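Local coordinates for 49 protein (PDB 6A4V) that interacts with the host poly(ADP-ribose) polymerase 1 and thereby probably facilitates replication of the murine gammaherpesvirus, at residues Gln77-Asn82 / Leu240-Ala245; Phe39-Leu44 / Ser231-Ser236. All blocks are in the same frame, centred on the assembly; numbering follows the deposited sequence.

Contact 1: Gln77-Asn82 / Leu240-Ala245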
ATOM      1  N   GLN B  77       6.286   0.140  -7.614  1.00 30.75           N
ATOM      2  CA  GLN B  77       5.137  -0.301  -6.953  1.00 28.82           C
ATOM      3  C   GLN B  77       4.592   0.820  -6.073  1.00 29.00           C
ATOM      4  O   GLN B  77       3.368   1.137  -6.104  1.00 22.27           O
ATOM      5  CB  GLN B  77       5.435  -1.518  -6.074  1.00 31.93           C
ATOM      6  CG  GLN B  77       4.195  -2.021  -5.334  1.00 26.63           C
ATOM      7  CD  GLN B  77       4.402  -3.313  -4.577  1.00 29.39           C
ATOM      8  OE1 GLN B  77       5.380  -3.498  -3.843  1.00 34.21           O
ATOM      9  NE2 GLN B  77       3.358  -4.137  -4.575  1.00 29.14           N
ATOM     10  N   THR B  78       5.457   1.380  -5.245  1.00 26.56           N
ATOM     11  CA  THR B  78       4.981   2.514  -4.432  1.00 30.96           C
ATOM     12  C   THR B  78       4.468   3.611  -5.370  1.00 30.34           C
ATOM     13  O   THR B  78       3.415   4.162  -5.124  1.00 46.24           O
ATOM     14  CB  THR B  78       6.108   3.072  -3.558  1.00 36.12           C
ATOM     15  OG1 THR B  78       6.487   1.948  -2.809  1.00 37.70           O
ATOM     16  CG2 THR B  78       5.762   4.191  -2.624  1.00 29.08           C
ATOM     17  N   LEU B  79       5.185   3.919  -6.448  1.00 36.65           N
ATOM     18  CA  LEU B  79       4.787   5.057  -7.302  1.00 35.41           C
ATOM     19  C   LEU B  79       3.441   4.820  -8.015  1.00 34.30           C
ATOM     20  O   LEU B  79       2.688   5.763  -8.262  1.00 34.41           O
ATOM     21  CB  LEU B  79       5.875   5.344  -8.330  1.00 38.05           C
ATOM     22  CG  LEU B  79       7.208   5.876  -7.798  1.00 41.70           C
ATOM     23  CD1 LEU B  79       8.161   6.157  -8.960  1.00 46.39           C
ATOM     24  CD2 LEU B  79       7.010   7.130  -6.982  1.00 44.86           C
ATOM     25  N   ARG B  80       3.106   3.568  -8.311  1.00 29.46           N
ATOM     26  CA  ARG B  80       1.774   3.252  -8.852  1.00 33.99           C
ATOM     27  C   ARG B  80       0.662   3.398  -7.793  1.00 38.68           C
ATOM     28  O   ARG B  80      -0.447   3.856  -8.117  1.00 34.86           O
ATOM     29  CB  ARG B  80       1.721   1.811  -9.360  1.00 36.57           C
ATOM     30  CG  ARG B  80       0.337   1.413  -9.862  1.00 38.49           C
ATOM     31  CD  ARG B  80       0.133   1.650 -11.341  1.00 44.85           C
ATOM     32  NE  ARG B  80      -0.334   2.910 -11.921  1.00 38.06           N
ATOM     33  CZ  ARG B  80      -0.142   3.206 -13.199  1.00 47.71           C
ATOM     34  NH1 ARG B  80       0.849   2.629 -13.870  1.00 55.18           N
ATOM     35  NH2 ARG B  80      -0.917   4.082 -13.808  1.00 54.80           N
ATOM     36  N   HIS B  81       0.932   2.920  -6.578  1.00 36.72           N
ATOM     37  CA  HIS B  81       0.011   3.164  -5.429  1.00 45.12           C
ATOM     38  C   HIS B  81      -0.272   4.666  -5.369  1.00 31.90           C
ATOM     39  O   HIS B  81      -1.422   5.088  -5.352  1.00 32.90           O
ATOM     40  CB  HIS B  81       0.517   2.625  -4.068  1.00 41.11           C
ATOM     41  CG  HIS B  81       0.701   1.139  -3.923  1.00 51.22           C
ATOM     42  ND1 HIS B  81       1.384   0.576  -2.832  1.00 55.03           N
ATOM     43  CD2 HIS B  81       0.355   0.080  -4.711  1.00 67.89           C
ATOM     44  CE1 HIS B  81       1.394  -0.752  -2.933  1.00 54.26           C
ATOM     45  NE2 HIS B  81       0.767  -1.085  -4.079  1.00 60.58           N
ATOM     46  N   ASN B  82       0.788   5.477  -5.442  1.00 32.29           N
ATOM     47  CA  ASN B  82       0.652   6.907  -5.294  1.00 28.81           C
ATOM     48  C   ASN B  82      -0.140   7.508  -6.469  1.00 29.93           C
ATOM     49  O   ASN B  82      -0.932   8.373  -6.246  1.00 35.44           O
ATOM     50  CB  ASN B  82       1.978   7.625  -5.067  1.00 28.52           C
ATOM     51  CG  ASN B  82       2.535   7.373  -3.687  1.00 29.19           C
ATOM     52  OD1 ASN B  82       1.773   7.003  -2.803  1.00 31.44           O
ATOM     53  ND2 ASN B  82       3.848   7.449  -3.515  1.00 24.47           N
ATOM     54  N   LEU B 240       3.643  11.049 -12.483  1.00 31.04           N
ATOM     55  CA  LEU B 240       3.626  10.205 -13.800  1.00 34.03           C
ATOM     56  C   LEU B 240       4.990  10.185 -14.488  1.00 35.39           C
ATOM     57  O   LEU B 240       5.496   9.103 -14.796  1.00 40.22           O
ATOM     58  CB  LEU B 240       2.540  10.719 -14.729  1.00 28.52           C
ATOM     59  CG  LEU B 240       2.424  10.147 -16.166  1.00 30.23           C
ATOM     60  CD1 LEU B 240       2.096   8.678 -16.188  1.00 27.97           C
ATOM     61  CD2 LEU B 240       1.313  10.925 -16.882  1.00 25.72           C
ATOM     62  N   ASP B 241       5.608  11.351 -14.653  1.00 37.32           N
ATOM     63  CA  ASP B 241       6.945  11.415 -15.213  1.00 33.75           C
ATOM     64  C   ASP B 241       7.868  10.445 -14.482  1.00 37.27           C
ATOM     65  O   ASP B 241       8.653   9.692 -15.061  1.00 42.80           O
ATOM     66  CB  ASP B 241       7.588  12.793 -15.096  1.00 37.28           C
ATOM     67  CG  ASP B 241       7.004  13.814 -16.064  1.00 51.85           C
ATOM     68  OD1 ASP B 241       6.272  13.389 -16.993  1.00 43.39           O
ATOM     69  OD2 ASP B 241       7.278  15.026 -15.873  1.00 57.01           O
ATOM     70  N   SER B 242       7.811  10.502 -13.174  1.00 30.18           N
ATOM     71  CA  SER B 242       8.837   9.876 -12.461  1.00 35.24           C
ATOM     72  C   SER B 242       8.593   8.365 -12.568  1.00 30.64           C
ATOM     73  O   SER B 242       9.534   7.621 -12.640  1.00 40.10           O
ATOM     74  CB  SER B 242       8.916  10.447 -11.053  1.00 30.68           C
ATOM     75  OG  SER B 242       9.465   9.516 -10.203  1.00 35.59           O
ATOM     76  N   LEU B 243       7.318   7.973 -12.636  1.00 34.92           N
ATOM     77  CA  LEU B 243       6.832   6.583 -12.767  1.00 34.31           C
ATOM     78  C   LEU B 243       7.286   6.031 -14.105  1.00 34.21           C
ATOM     79  O   LEU B 243       7.776   4.883 -14.177  1.00 30.19           O
ATOM     80  CB  LEU B 243       5.284   6.533 -12.680  1.00 33.42           C
ATOM     81  CG  LEU B 243       4.645   5.157 -12.608  1.00 37.08           C
ATOM     82  CD1 LEU B 243       3.333   5.224 -11.878  1.00 42.54           C
ATOM     83  CD2 LEU B 243       4.404   4.516 -13.984  1.00 36.89           C
ATOM     84  N   VAL B 244       7.144   6.848 -15.155  1.00 28.94           N
ATOM     85  CA  VAL B 244       7.641   6.416 -16.493  1.00 30.63           C
ATOM     86  C   VAL B 244       9.154   6.176 -16.480  1.00 31.01           C
ATOM     87  O   VAL B 244       9.622   5.127 -16.927  1.00 26.56           O
ATOM     88  CB  VAL B 244       7.223   7.410 -17.581  1.00 31.01           C
ATOM     89  CG1 VAL B 244       7.914   7.071 -18.855  1.00 32.81           C
ATOM     90  CG2 VAL B 244       5.695   7.396 -17.750  1.00 29.44           C
ATOM     91  N   ALA B 245       9.937   7.159 -16.020  1.00 28.41           N
ATOM     92  CA  ALA B 245      11.401   6.993 -15.955  1.00 27.02           C
ATOM     93  C   ALA B 245      11.706   5.737 -15.174  1.00 29.79           C
ATOM     94  O   ALA B 245      12.481   4.880 -15.593  1.00 33.51           O
ATOM     95  CB  ALA B 245      12.082   8.167 -15.277  1.00 27.14           C
TER
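Leu79 and Leu243 bring their CA atoms to 6.0 Å where helix segments 77-82 and 240-245 run nearly antiparallel, with 152° between their N-to-C directions and axes 9.8 Å apart. Leu243 has the largest share of the interface, followed by Leu79. Its CG lies anti to the backbone N (chi1 -172°), and this sends the isobutyl group of Leu243 across the gap to the backbone of the other helix, where CD1 rests 3.7 Å from Leu79 O. The same methyl touches Arg80 CA and also covers one face of the Arg80 guanidinium, off centre toward its rim. The second methyl, CD2, meets Arg80 NH1 at 4.0 Å, so the flat cationic group is met by both branches of one leucine. Bends at chi2 and chi3 turn the arginine chain as it reaches out from its helix toward the 240-245 segment, which brings the guanidinium against Leu243. Its polar end is served elsewhere, since NH1 hydrogen-bonds to Asn293 OD1.

From the other direction, Leu79 points its CB toward the 240-245 helix and lays CD1 against Ser242, 3.8 Å from OG, in van der Waals contact. No hydrogen bond joins the two segments, and the fit rests on apolar branches lying against backbone and side-chain atoms. Leu79 is packed further by Leu239 and Phe246 of helix 238-262. Beyond the pair, Gln77 lies on Phe298 and Leu302 of helix 295-312, while His81 makes an edge-to-face contact with His81 of the second subunit, placing helix 61-85 between helix 238-262 and the other copy of the protein.

Contact 2: Phe39-Leu44 / Ser231-Ser236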
ATOM      1  N   PHE B  39       8.591   8.974   0.207  1.00 49.97           N
ATOM      2  CA  PHE B  39       8.541   9.872  -0.899  1.00 43.04           C
ATOM      3  C   PHE B  39       7.273   9.642  -1.690  1.00 35.88           C
ATOM      4  O   PHE B  39       6.739   8.532  -1.761  1.00 42.55           O
ATOM      5  CB  PHE B  39       9.781   9.716  -1.757  1.00 44.52           C
ATOM      6  CG  PHE B  39      11.030  10.301  -1.142  1.00 48.57           C
ATOM      7  CD1 PHE B  39      11.237  11.671  -1.130  1.00 45.71           C
ATOM      8  CD2 PHE B  39      11.994   9.473  -0.584  1.00 53.02           C
ATOM      9  CE1 PHE B  39      12.354  12.207  -0.513  1.00 50.10           C
ATOM     10  CE2 PHE B  39      13.144  10.011  -0.023  1.00 56.73           C
ATOM     11  CZ  PHE B  39      13.336  11.378  -0.020  1.00 51.72           C
ATOM     12  N   TYR B  40       6.729  10.748  -2.152  1.00 28.23           N
ATOM     13  CA  TYR B  40       5.710  10.704  -3.148  1.00 37.16           C
ATOM     14  C   TYR B  40       6.418  10.123  -4.378  1.00 33.50           C
ATOM     15  O   TYR B  40       5.902   9.260  -5.029  1.00 35.45           O
ATOM     16  CB  TYR B  40       5.092  12.101  -3.316  1.00 35.76           C
ATOM     17  CG  TYR B  40       3.777  12.165  -4.060  1.00 32.50           C
ATOM     18  CD1 TYR B  40       2.682  11.454  -3.617  1.00 30.28           C
ATOM     19  CD2 TYR B  40       3.579  13.086  -5.085  1.00 31.73           C
ATOM     20  CE1 TYR B  40       1.472  11.508  -4.297  1.00 28.43           C
ATOM     21  CE2 TYR B  40       2.362  13.207  -5.733  1.00 34.12           C
ATOM     22  CZ  TYR B  40       1.309  12.394  -5.343  1.00 34.22           C
ATOM     23  OH  TYR B  40       0.144  12.423  -6.023  1.00 31.06           O
ATOM     24  N   TYR B  41       7.616  10.646  -4.657  1.00 36.75           N
ATOM     25  CA  TYR B  41       8.565   9.994  -5.492  1.00 35.08           C
ATOM     26  C   TYR B  41       9.949  10.434  -5.056  1.00 38.23           C
ATOM     27  O   TYR B  41      10.132  11.586  -4.684  1.00 35.43           O
ATOM     28  CB  TYR B  41       8.342  10.332  -6.979  1.00 30.99           C
ATOM     29  CG  TYR B  41       8.336  11.795  -7.348  1.00 37.38           C
ATOM     30  CD1 TYR B  41       9.510  12.429  -7.760  1.00 38.27           C
ATOM     31  CD2 TYR B  41       7.160  12.541  -7.339  1.00 38.86           C
ATOM     32  CE1 TYR B  41       9.534  13.772  -8.084  1.00 40.00           C
ATOM     33  CE2 TYR B  41       7.162  13.892  -7.641  1.00 39.77           C
ATOM     34  CZ  TYR B  41       8.356  14.493  -8.030  1.00 43.04           C
ATOM     35  OH  TYR B  41       8.408  15.790  -8.374  1.00 39.48           O
ATOM     36  N   PRO B  42      10.954   9.557  -5.242  1.00 40.27           N
ATOM     37  CA  PRO B  42      12.361   9.900  -5.044  1.00 33.00           C
ATOM     38  C   PRO B  42      12.985  10.535  -6.280  1.00 37.21           C
ATOM     39  O   PRO B  42      12.426  10.425  -7.420  1.00 33.62           O
ATOM     40  CB  PRO B  42      12.908   8.480  -4.792  1.00 31.55           C
ATOM     41  CG  PRO B  42      12.159   7.633  -5.769  1.00 36.07           C
ATOM     42  CD  PRO B  42      10.764   8.197  -5.797  1.00 32.77           C
ATOM     43  N   SER B  43      14.152  11.154  -6.103  1.00 38.78           N
ATOM     44  CA  SER B  43      14.943  11.684  -7.231  1.00 42.14           C
ATOM     45  C   SER B  43      15.715  10.543  -7.904  1.00 41.30           C
ATOM     46  O   SER B  43      16.273   9.681  -7.183  1.00 38.93           O
ATOM     47  CB  SER B  43      15.945  12.704  -6.713  1.00 43.74           C
ATOM     48  OG  SER B  43      16.631  12.138  -5.585  1.00 46.29           O
ATOM     49  N   LEU B  44      15.858  10.567  -9.231  1.00 46.42           N
ATOM     50  CA  LEU B  44      16.846   9.650  -9.918  1.00 50.77           C
ATOM     51  C   LEU B  44      18.211   9.768  -9.230  1.00 58.38           C
ATOM     52  O   LEU B  44      18.930   8.776  -9.060  1.00 47.62           O
ATOM     53  CB  LEU B  44      16.991   9.961 -11.409  1.00 55.94           C
ATOM     54  CG  LEU B  44      15.823   9.526 -12.295  1.00 81.12           C
ATOM     55  CD1 LEU B  44      15.847  10.246 -13.637  1.00 90.81           C
ATOM     56  CD2 LEU B  44      15.808   8.023 -12.509  1.00 85.15           C
ATOM     57  N   SER B 231      -0.030  21.195  -5.457  1.00 42.13           N
ATOM     58  CA  SER B 231      -0.768  21.726  -6.594  1.00 41.51           C
ATOM     59  C   SER B 231       0.113  21.738  -7.834  1.00 43.94           C
ATOM     60  O   SER B 231      -0.315  21.432  -8.943  1.00 37.28           O
ATOM     61  CB  SER B 231      -1.290  23.085  -6.327  1.00 50.65           C
ATOM     62  OG  SER B 231      -2.541  23.009  -5.654  1.00 38.41           O
ATOM     63  N   VAL B 232       1.339  22.190  -7.653  1.00 37.25           N
ATOM     64  CA  VAL B 232       2.206  22.339  -8.786  1.00 39.26           C
ATOM     65  C   VAL B 232       2.570  20.936  -9.268  1.00 36.29           C
ATOM     66  O   VAL B 232       2.488  20.593 -10.442  1.00 36.59           O
ATOM     67  CB  VAL B 232       3.431  23.191  -8.390  1.00 38.80           C
ATOM     68  CG1 VAL B 232       4.619  22.974  -9.300  1.00 39.38           C
ATOM     69  CG2 VAL B 232       3.039  24.665  -8.341  1.00 28.56           C
ATOM     70  N   CYS B 233       2.920  20.102  -8.299  1.00 38.25           N
ATOM     71  CA  CYS B 233       3.256  18.731  -8.536  1.00 36.96           C
ATOM     72  C   CYS B 233       2.212  18.004  -9.401  1.00 34.42           C
ATOM     73  O   CYS B 233       2.585  17.227 -10.301  1.00 35.52           O
ATOM     74  CB  CYS B 233       3.396  18.056  -7.200  1.00 34.69           C
ATOM     75  SG  CYS B 233       4.402  16.568  -7.311  1.00 45.51           S
ATOM     76  N   VAL B 234       0.915  18.254  -9.153  1.00 33.24           N
ATOM     77  CA  VAL B 234      -0.196  17.535  -9.804  1.00 31.29           C
ATOM     78  C   VAL B 234      -0.488  18.237 -11.120  1.00 34.32           C
ATOM     79  O   VAL B 234      -0.606  17.602 -12.171  1.00 33.68           O
ATOM     80  CB  VAL B 234      -1.400  17.444  -8.830  1.00 42.75           C
ATOM     81  CG1 VAL B 234      -2.720  16.930  -9.422  1.00 31.89           C
ATOM     82  CG2 VAL B 234      -1.028  16.617  -7.603  1.00 40.77           C
ATOM     83  N   GLN B 235      -0.510  19.577 -11.109  1.00 47.04           N
ATOM     84  CA  GLN B 235      -0.624  20.323 -12.344  1.00 46.30           C
ATOM     85  C   GLN B 235       0.371  19.698 -13.341  1.00 41.99           C
ATOM     86  O   GLN B 235       0.035  19.360 -14.440  1.00 36.03           O
ATOM     87  CB  GLN B 235      -0.275  21.809 -12.135  1.00 59.99           C
ATOM     88  CG  GLN B 235      -1.439  22.730 -11.718  1.00 67.17           C
ATOM     89  CD  GLN B 235      -1.068  23.960 -10.897  1.00 72.80           C
ATOM     90  OE1 GLN B 235       0.067  24.463 -10.916  1.00 81.67           O
ATOM     91  NE2 GLN B 235      -2.044  24.474 -10.155  1.00 55.01           N
ATOM     92  N   SER B 236       1.634  19.575 -12.928  1.00 37.70           N
ATOM     93  CA  SER B 236       2.756  19.358 -13.836  1.00 37.40           C
ATOM     94  C   SER B 236       3.011  17.850 -14.056  1.00 41.52           C
ATOM     95  O   SER B 236       4.009  17.452 -14.685  1.00 31.42           O
ATOM     96  CB  SER B 236       3.987  20.088 -13.283  1.00 43.10           C
ATOM     97  OG  SER B 236       3.641  21.388 -12.738  1.00 36.02           O
TER
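Cys233 directs its thiol at the rims of two consecutive tyrosines, Tyr40 and Tyr41, and touches neither ring on a face. With SG anti to the backbone N (chi1 -158°), the sulfur extends from the 231-235 helix toward the 39-44 loop. Against Tyr41 it sits at the CE2 corner, 3.9 Å away and essentially in the ring plane, 85° off the normal measured from the centroid. Against Tyr40 the approach is a little looser, 4.2 Å from SG to CD2 and likewise near the ring plane, and the sulfur faces the side of the ring formed by CD2 and CE2. Ring C-H groups therefore point at the sulfur from two directions. The two ring planes are themselves tilted against each other by a little over 40°.

Tyr41 holds its ring in the tight position between the backbone N and the carbonyl carbon, from where CE2 meets the sulfur. All three residues are buried, and both phenols are satisfied at their far ends, Tyr40 OH by Glu86 OE2 and Tyr41 OH by the carbonyl of Phe189. Where the helix ends, Val232 O takes two hydrogen bonds from Ser236, one from the backbone N at 2.8 Å and one from OG at 2.7 Å, the hydroxyl lying above the carbonyl plane.

Phe230 adds an edge-to-face contact to Tyr40. Tyr40 and Tyr41 also both bond through their backbones to Met192 of the short strand 192-193, an arrangement that fits a classic beta bulge, with paired Cys sulfur-aromatic contacts on its flank.

From the N terminus the chain enters at 39-44, passes through helix 44-57 and reaches 77-82 on helix 61-85; after a long run of mostly helices it returns at 231-236 and, after a break between helices 213-235 and 238-262, at 240-245. Contact 2 closes a loop of 186 residues and contact 1 one of 157, and because their segments alternate the two loops cross. They adjoin as well, with centres about 10 Å apart. Asn82 ND2 probably hydrogen-bonds to Tyr40 O, while Leu79 and Ser242 both pack on Tyr41 CB. Together they tie the N-terminal loop and helix 61-85 to successive helices of the later chain.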